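Local atomic coordinates of D-aminoacyl-tRNA deacylase 1 (PDB entry 2OKV), a protein that removes D-amino acids, and glycine wrongly attached to tRNA(Ala), from mischarged tRNAs, and may act as an ATPase in DNA replication. Residues V4-T9 and P140-L145; I23-C28 and K70-L75. All coordinates share one frame; numbering follows the deposited sequence.

Contact 1. Residues V4-T9 and P140-L145; sequences VVQRVT and PVTIEL
Val5 and Ile143 form an antiparallel hydrogen-bonded pair, with Val5 N to Ile143 O at 2.9 Å and Ile143 N to Val5 O at 2.8 Å. The two strands are neighbours in the mixed sheet of the deacylase fold, 141-146 being one of its two outermost strands within the chain. Val4-Glu144 and Gln6-Thr142 are the flanking non-hydrogen-bonded pairs. A third bond runs from Arg7 N to Val141 O, with the donor tilted 24° from the carbonyl plane. On the face of Val4, Gln6 and Thr142, Val4 CG1 meets Thr142 CG2 at 3.7 Å, and the methylene CG of Gln6 lies beside that methyl. Val4 and Gln6 belong to the magnesium-binding site, and this face meets the second subunit: Thr142 OG1 makes a hydrogen bond to its Gln79, and Glu144 a salt bridge to its Lys2. Val5 CG2 touches Leu145 CD1 at 3.8 Å on the other face. Pro140, after a cis peptide, belongs to the Gly-cisPro motif, which probably rejects L-amino acids in the partner's active site. The Arg7 chain bends at chi3 (75°), bringing its guanidinium, also bonded to Asp138 O and Val54 O, over Val141; Val141 CG2 sits 3.4 Å above its plane, toward the rim.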
ATOM      1  N   VAL B   4      -1.720  -5.512   1.942  1.00 39.84           N
ATOM      2  CA  VAL B   4      -1.013  -4.761   0.906  1.00 40.22           C
ATOM      3  C   VAL B   4       0.453  -5.093   1.068  1.00 40.82           C
ATOM      4  O   VAL B   4       1.023  -4.930   2.139  1.00 41.12           O
ATOM      5  CB  VAL B   4      -1.275  -3.242   0.958  1.00 40.16           C
ATOM      6  CG1 VAL B   4      -0.306  -2.486  -0.003  1.00 39.36           C
ATOM      7  CG2 VAL B   4      -2.736  -2.949   0.588  1.00 38.37           C
ATOM      8  N   VAL B   5       1.045  -5.584  -0.013  1.00 41.19           N
ATOM      9  CA  VAL B   5       2.417  -6.051  -0.012  1.00 41.37           C
ATOM     10  C   VAL B   5       3.237  -5.122  -0.897  1.00 41.32           C
ATOM     11  O   VAL B   5       2.901  -4.885  -2.073  1.00 40.94           O
ATOM     12  CB  VAL B   5       2.497  -7.505  -0.541  1.00 41.66           C
ATOM     13  CG1 VAL B   5       3.930  -7.954  -0.639  1.00 42.84           C
ATOM     14  CG2 VAL B   5       1.705  -8.466   0.367  1.00 41.07           C
ATOM     15  N   GLN B   6       4.294  -4.557  -0.330  1.00 41.30           N
ATOM     16  CA  GLN B   6       5.163  -3.670  -1.105  1.00 41.20           C
ATOM     17  C   GLN B   6       6.570  -4.244  -1.141  1.00 41.29           C
ATOM     18  O   GLN B   6       7.118  -4.595  -0.101  1.00 42.09           O
ATOM     19  CB  GLN B   6       5.182  -2.260  -0.500  1.00 40.75           C
ATOM     20  CG  GLN B   6       3.832  -1.534  -0.619  1.00 38.50           C
ATOM     21  CD  GLN B   6       3.826  -0.166   0.046  1.00 41.72           C
ATOM     22  OE1 GLN B   6       4.317   0.820  -0.521  1.00 40.31           O
ATOM     23  NE2 GLN B   6       3.205  -0.084   1.240  1.00 37.24           N
ATOM     24  N   ARG B   7       7.153  -4.332  -2.331  1.00 41.09           N
ATOM     25  CA  ARG B   7       8.524  -4.815  -2.461  1.00 41.01           C
ATOM     26  C   ARG B   7       9.438  -3.685  -2.029  1.00 40.98           C
ATOM     27  O   ARG B   7       9.293  -2.565  -2.499  1.00 40.59           O
ATOM     28  CB  ARG B   7       8.836  -5.217  -3.907  1.00 41.17           C
ATOM     29  CG  ARG B   7      10.274  -5.701  -4.117  1.00 41.27           C
ATOM     30  CD  ARG B   7      10.541  -6.168  -5.537  1.00 41.16           C
ATOM     31  NE  ARG B   7      10.663  -5.043  -6.464  1.00 42.13           N
ATOM     32  CZ  ARG B   7      10.907  -5.159  -7.764  1.00 43.09           C
ATOM     33  NH1 ARG B   7      11.028  -6.363  -8.319  1.00 43.05           N
ATOM     34  NH2 ARG B   7      11.009  -4.063  -8.516  1.00 41.66           N
ATOM     35  N   VAL B   8      10.394  -3.978  -1.154  1.00 41.19           N
ATOM     36  CA  VAL B   8      11.250  -2.912  -0.610  1.00 41.53           C
ATOM     37  C   VAL B   8      12.751  -3.141  -0.832  1.00 41.99           C
ATOM     38  O   VAL B   8      13.214  -4.308  -0.864  1.00 41.33           O
ATOM     39  CB  VAL B   8      10.961  -2.659   0.897  1.00 41.27           C
ATOM     40  CG1 VAL B   8       9.510  -2.213   1.104  1.00 42.03           C
ATOM     41  CG2 VAL B   8      11.286  -3.888   1.752  1.00 41.65           C
ATOM     42  N   THR B   9      13.517  -2.052  -0.984  1.00 41.46           N
ATOM     43  CA  THR B   9      14.966  -2.221  -0.861  1.00 41.80           C
ATOM     44  C   THR B   9      15.366  -2.148   0.616  1.00 40.82           C
ATOM     45  O   THR B   9      16.360  -2.736   1.014  1.00 40.02           O
ATOM     46  CB  THR B   9      15.844  -1.299  -1.776  1.00 42.47           C
ATOM     47  OG1 THR B   9      16.260  -0.153  -1.056  1.00 47.88           O
ATOM     48  CG2 THR B   9      15.137  -0.902  -3.006  1.00 39.93           C
ATOM     49  N   PRO B 140       8.032   1.288  -8.218  1.00 37.42           N
ATOM     50  CA  PRO B 140       7.477   0.600  -7.067  1.00 37.69           C
ATOM     51  C   PRO B 140       6.811  -0.712  -7.516  1.00 38.21           C
ATOM     52  O   PRO B 140       6.467  -0.850  -8.688  1.00 37.77           O
ATOM     53  CB  PRO B 140       6.432   1.593  -6.535  1.00 37.69           C
ATOM     54  CG  PRO B 140       5.964   2.335  -7.755  1.00 37.88           C
ATOM     55  CD  PRO B 140       7.188   2.419  -8.664  1.00 37.84           C
ATOM     56  N   VAL B 141       6.666  -1.658  -6.590  1.00 38.74           N
ATOM     57  CA  VAL B 141       5.885  -2.890  -6.826  1.00 38.89           C
ATOM     58  C   VAL B 141       4.948  -3.045  -5.631  1.00 39.22           C
ATOM     59  O   VAL B 141       5.399  -3.086  -4.469  1.00 38.92           O
ATOM     60  CB  VAL B 141       6.773  -4.150  -6.983  1.00 38.64           C
ATOM     61  CG1 VAL B 141       5.916  -5.416  -6.978  1.00 39.43           C
ATOM     62  CG2 VAL B 141       7.548  -4.089  -8.276  1.00 39.53           C
ATOM     63  N   THR B 142       3.652  -3.118  -5.914  1.00 39.39           N
ATOM     64  CA  THR B 142       2.652  -3.163  -4.833  1.00 39.25           C
ATOM     65  C   THR B 142       1.558  -4.150  -5.212  1.00 38.65           C
ATOM     66  O   THR B 142       0.974  -4.037  -6.270  1.00 37.63           O
ATOM     67  CB  THR B 142       2.013  -1.766  -4.627  1.00 39.81           C
ATOM     68  OG1 THR B 142       3.039  -0.774  -4.499  1.00 40.00           O
ATOM     69  CG2 THR B 142       1.107  -1.740  -3.378  1.00 39.26           C
ATOM     70  N   ILE B 143       1.263  -5.102  -4.332  1.00 38.77           N
ATOM     71  CA  ILE B 143       0.302  -6.151  -4.657  1.00 39.46           C
ATOM     72  C   ILE B 143      -0.760  -6.225  -3.564  1.00 39.37           C
ATOM     73  O   ILE B 143      -0.417  -6.233  -2.382  1.00 39.41           O
ATOM     74  CB  ILE B 143       1.014  -7.535  -4.776  1.00 39.69           C
ATOM     75  CG1 ILE B 143       2.014  -7.542  -5.959  1.00 40.98           C
ATOM     76  CG2 ILE B 143      -0.016  -8.702  -4.867  1.00 40.55           C
ATOM     77  CD1 ILE B 143       1.385  -7.533  -7.341  1.00 41.57           C
ATOM     78  N   GLU B 144      -2.027  -6.282  -3.967  1.00 38.95           N
ATOM     79  CA  GLU B 144      -3.129  -6.497  -3.042  1.00 39.53           C
ATOM     80  C   GLU B 144      -3.462  -7.989  -2.960  1.00 40.23           C
ATOM     81  O   GLU B 144      -3.651  -8.646  -3.988  1.00 39.64           O
ATOM     82  CB  GLU B 144      -4.362  -5.715  -3.482  1.00 39.16           C
ATOM     83  CG  GLU B 144      -4.178  -4.196  -3.484  1.00 40.44           C
ATOM     84  CD  GLU B 144      -5.406  -3.438  -3.983  1.00 40.44           C
ATOM     85  OE1 GLU B 144      -5.344  -2.196  -4.056  1.00 42.51           O
ATOM     86  OE2 GLU B 144      -6.434  -4.075  -4.305  1.00 42.46           O
ATOM     87  N   LEU B 145      -3.522  -8.505  -1.735  1.00 40.55           N
ATOM     88  CA  LEU B 145      -3.883  -9.899  -1.476  1.00 41.52           C
ATOM     89  C   LEU B 145      -5.137  -9.974  -0.608  1.00 42.28           C
ATOM     90  O   LEU B 145      -5.360  -9.122   0.255  1.00 41.16           O
ATOM     91  CB  LEU B 145      -2.737 -10.632  -0.761  1.00 41.12           C
ATOM     92  CG  LEU B 145      -1.379 -10.819  -1.460  1.00 41.69           C
ATOM     93  CD1 LEU B 145      -0.398 -11.524  -0.487  1.00 41.63           C
ATOM     94  CD2 LEU B 145      -1.514 -11.581  -2.800  1.00 41.31           C
TER

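Contact 2. Residues I23-C28 and K70-L75; sequences IGRGIC and KQYEIL
Arg25 O is gripped by two donors: Glu73 N at 3.1 Å and a water at 2.7 Å. The Glu73 N-H points almost straight at the oxygen and lies in the carbonyl plane, on a lone pair. The same water donates to Glu73 OE2, which also accepts from Gly24 N at 2.8 Å. That N-H comes from above the carboxylate plane, 40° out of it. Glu73 OE1 makes a salt bridge to Lys123, so the carboxylate is held at both oxygens. The Ile23 and Glu73 side chains run alongside each other in opposite senses, with Ile23 CG2 against Glu73 CB at 3.6 Å. From Gly26 and Glu73 onward the segments run as parallel neighbours in the central mixed sheet, with bonds from Ile27 N to Glu73 O and from Leu75 N to Ile27 O. Gly26 has a positive phi (156°), and its CA makes a CA-H...O contact to Glu73 O at 3.2 Å. Upstream, Gln71 ends the short helix in a Schellman motif, and Tyr72 then turns its ring to Arg25. Arg25 CB sits over the ring centre at 3.8 Å, a CH-pi contact, and Lys70 CB covers the opposite face. The Arg25 chain runs alongside the ring, extended from CG to NE. Ile27 CG2 meets Ile74 CG1 at 3.8 Å, the two side chains pointing the same way.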
ATOM      1  N   ILE B  23      14.390  -3.873   8.106  1.00 38.71           N
ATOM      2  CA  ILE B  23      14.787  -4.925   7.177  1.00 38.81           C
ATOM      3  C   ILE B  23      15.538  -4.321   5.987  1.00 39.16           C
ATOM      4  O   ILE B  23      15.415  -3.124   5.708  1.00 38.98           O
ATOM      5  CB  ILE B  23      13.580  -5.795   6.650  1.00 38.48           C
ATOM      6  CG1 ILE B  23      12.549  -4.956   5.876  1.00 40.40           C
ATOM      7  CG2 ILE B  23      12.915  -6.588   7.784  1.00 38.13           C
ATOM      8  CD1 ILE B  23      11.745  -5.781   4.860  1.00 39.33           C
ATOM      9  N   GLY B  24      16.317  -5.149   5.302  1.00 38.54           N
ATOM     10  CA  GLY B  24      16.919  -4.747   4.051  1.00 39.19           C
ATOM     11  C   GLY B  24      15.989  -5.139   2.927  1.00 39.66           C
ATOM     12  O   GLY B  24      14.788  -4.873   2.986  1.00 38.93           O
ATOM     13  N   ARG B  25      16.540  -5.758   1.884  1.00 40.07           N
ATOM     14  CA  ARG B  25      15.722  -6.190   0.761  1.00 40.53           C
ATOM     15  C   ARG B  25      14.674  -7.216   1.203  1.00 40.48           C
ATOM     16  O   ARG B  25      14.952  -8.109   2.014  1.00 39.61           O
ATOM     17  CB  ARG B  25      16.601  -6.782  -0.339  1.00 41.65           C
ATOM     18  CG  ARG B  25      17.458  -5.757  -1.055  1.00 44.39           C
ATOM     19  CD  ARG B  25      17.856  -6.301  -2.417  1.00 50.72           C
ATOM     20  NE  ARG B  25      18.575  -5.322  -3.228  1.00 55.85           N
ATOM     21  CZ  ARG B  25      19.856  -5.438  -3.575  1.00 59.31           C
ATOM     22  NH1 ARG B  25      20.565  -6.494  -3.180  1.00 61.23           N
ATOM     23  NH2 ARG B  25      20.437  -4.502  -4.324  1.00 60.19           N
ATOM     24  N   GLY B  26      13.469  -7.081   0.664  1.00 40.24           N
ATOM     25  CA  GLY B  26      12.396  -8.003   0.966  1.00 40.78           C
ATOM     26  C   GLY B  26      11.031  -7.378   0.734  1.00 41.54           C
ATOM     27  O   GLY B  26      10.798  -6.696  -0.267  1.00 41.13           O
ATOM     28  N   ILE B  27      10.138  -7.579   1.687  1.00 42.54           N
ATOM     29  CA  ILE B  27       8.736  -7.230   1.501  1.00 43.23           C
ATOM     30  C   ILE B  27       8.135  -6.627   2.789  1.00 43.39           C
ATOM     31  O   ILE B  27       8.408  -7.112   3.880  1.00 43.10           O
ATOM     32  CB  ILE B  27       8.044  -8.509   0.931  1.00 44.57           C
ATOM     33  CG1 ILE B  27       7.222  -8.236  -0.311  1.00 45.37           C
ATOM     34  CG2 ILE B  27       7.469  -9.510   1.959  1.00 44.28           C
ATOM     35  CD1 ILE B  27       7.105  -9.442  -1.134  1.00 44.36           C
ATOM     36  N   CYS B  28       7.372  -5.539   2.647  1.00 42.67           N
ATOM     37  CA  CYS B  28       6.614  -4.953   3.755  1.00 43.20           C
ATOM     38  C   CYS B  28       5.152  -5.295   3.546  1.00 42.94           C
ATOM     39  O   CYS B  28       4.578  -4.997   2.502  1.00 43.37           O
ATOM     40  CB  CYS B  28       6.794  -3.417   3.828  1.00 42.84           C
ATOM     41  SG  CYS B  28       5.868  -2.616   5.187  1.00 44.54           S
ATOM     42  N   LYS B  70      14.507 -15.951  -2.377  1.00 40.34           N
ATOM     43  CA  LYS B  70      15.603 -14.989  -2.292  1.00 40.83           C
ATOM     44  C   LYS B  70      16.272 -14.976  -0.920  1.00 41.18           C
ATOM     45  O   LYS B  70      17.335 -14.363  -0.749  1.00 41.58           O
ATOM     46  CB  LYS B  70      15.105 -13.573  -2.619  1.00 40.69           C
ATOM     47  CG  LYS B  70      14.519 -13.384  -4.006  1.00 41.32           C
ATOM     48  CD  LYS B  70      15.556 -13.645  -5.101  1.00 42.65           C
ATOM     49  CE  LYS B  70      16.449 -12.433  -5.342  1.00 43.49           C
ATOM     50  NZ  LYS B  70      17.327 -12.683  -6.545  1.00 43.99           N
ATOM     51  N   GLN B  71      15.651 -15.657   0.046  1.00 41.01           N
ATOM     52  CA  GLN B  71      16.040 -15.584   1.446  1.00 40.98           C
ATOM     53  C   GLN B  71      16.091 -14.119   1.884  1.00 40.73           C
ATOM     54  O   GLN B  71      17.022 -13.687   2.555  1.00 40.05           O
ATOM     55  CB  GLN B  71      17.371 -16.313   1.708  1.00 41.66           C
ATOM     56  CG  GLN B  71      17.329 -17.826   1.454  1.00 44.08           C
ATOM     57  CD  GLN B  71      16.733 -18.636   2.615  1.00 49.29           C
ATOM     58  OE1 GLN B  71      15.797 -19.418   2.417  1.00 51.50           O
ATOM     59  NE2 GLN B  71      17.288 -18.468   3.826  1.00 49.81           N
ATOM     60  N   TYR B  72      15.066 -13.366   1.482  1.00 40.52           N
ATOM     61  CA  TYR B  72      14.946 -11.961   1.823  1.00 41.06           C
ATOM     62  C   TYR B  72      14.082 -11.820   3.085  1.00 41.23           C
ATOM     63  O   TYR B  72      13.627 -12.822   3.652  1.00 41.13           O
ATOM     64  CB  TYR B  72      14.372 -11.159   0.646  1.00 41.09           C
ATOM     65  CG  TYR B  72      15.374 -10.787  -0.446  1.00 41.64           C
ATOM     66  CD1 TYR B  72      14.943 -10.209  -1.647  1.00 41.34           C
ATOM     67  CD2 TYR B  72      16.747 -11.004  -0.282  1.00 43.05           C
ATOM     68  CE1 TYR B  72      15.849  -9.846  -2.647  1.00 40.62           C
ATOM     69  CE2 TYR B  72      17.663 -10.659  -1.285  1.00 41.97           C
ATOM     70  CZ  TYR B  72      17.203 -10.074  -2.458  1.00 41.92           C
ATOM     71  OH  TYR B  72      18.104  -9.723  -3.447  1.00 42.77           O
ATOM     72  N   GLU B  73      13.871 -10.589   3.529  1.00 41.44           N
ATOM     73  CA  GLU B  73      13.191 -10.354   4.813  1.00 42.16           C
ATOM     74  C   GLU B  73      11.739  -9.938   4.615  1.00 41.91           C
ATOM     75  O   GLU B  73      11.324  -9.588   3.503  1.00 41.08           O
ATOM     76  CB  GLU B  73      13.930  -9.299   5.641  1.00 42.15           C
ATOM     77  CG  GLU B  73      15.253  -9.774   6.248  1.00 43.36           C
ATOM     78  CD  GLU B  73      16.136  -8.608   6.690  1.00 43.65           C
ATOM     79  OE1 GLU B  73      16.346  -8.429   7.910  1.00 44.77           O
ATOM     80  OE2 GLU B  73      16.611  -7.862   5.804  1.00 45.27           O
ATOM     81  N   ILE B  74      10.970  -9.985   5.701  1.00 41.62           N
ATOM     82  CA  ILE B  74       9.574  -9.570   5.684  1.00 42.13           C
ATOM     83  C   ILE B  74       9.348  -8.671   6.899  1.00 42.88           C
ATOM     84  O   ILE B  74       9.663  -9.050   8.014  1.00 43.11           O
ATOM     85  CB  ILE B  74       8.597 -10.774   5.785  1.00 42.44           C
ATOM     86  CG1 ILE B  74       8.826 -11.771   4.639  1.00 41.39           C
ATOM     87  CG2 ILE B  74       7.134 -10.279   5.846  1.00 42.05           C
ATOM     88  CD1 ILE B  74       8.057 -13.072   4.778  1.00 41.50           C
ATOM     89  N   LEU B  75       8.845  -7.466   6.660  1.00 43.48           N
ATOM     90  CA  LEU B  75       8.378  -6.599   7.734  1.00 43.78           C
ATOM     91  C   LEU B  75       6.847  -6.595   7.724  1.00 44.01           C
ATOM     92  O   LEU B  75       6.238  -6.113   6.774  1.00 44.55           O
ATOM     93  CB  LEU B  75       8.911  -5.172   7.540  1.00 43.30           C
ATOM     94  CG  LEU B  75       8.395  -4.079   8.494  1.00 44.37           C
ATOM     95  CD1 LEU B  75       8.823  -4.383   9.916  1.00 40.25           C
ATOM     96  CD2 LEU B  75       8.873  -2.676   8.055  1.00 43.12           C
TER
HETATM   97  O   HOH W   1      17.236  -8.850   3.163  1.00 32.13           O

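How the contacts relate
Both contacts are mostly buried and belong to one mixed sheet. Strands 2-8 and 26-32 are neighbours in it, so contact 1 and contact 2 join directly: Gln6 N lies 2.9 Å from Cys28 O, and Val8 N likewise reaches Gly26 O. Contact 2 is nested along the chain inside the loop that contact 1 closes. Contact 1 is antiparallel and faces the second subunit, where Thr142 and Glu144 find partners, while Arg7 bonds within its own chain. Contact 2 is parallel and touches no other chain. Its charged and aromatic groups gather at the more exposed start of the strands. Val4 and Gln6 of contact 1 and Cys28 of contact 2 bind magnesium.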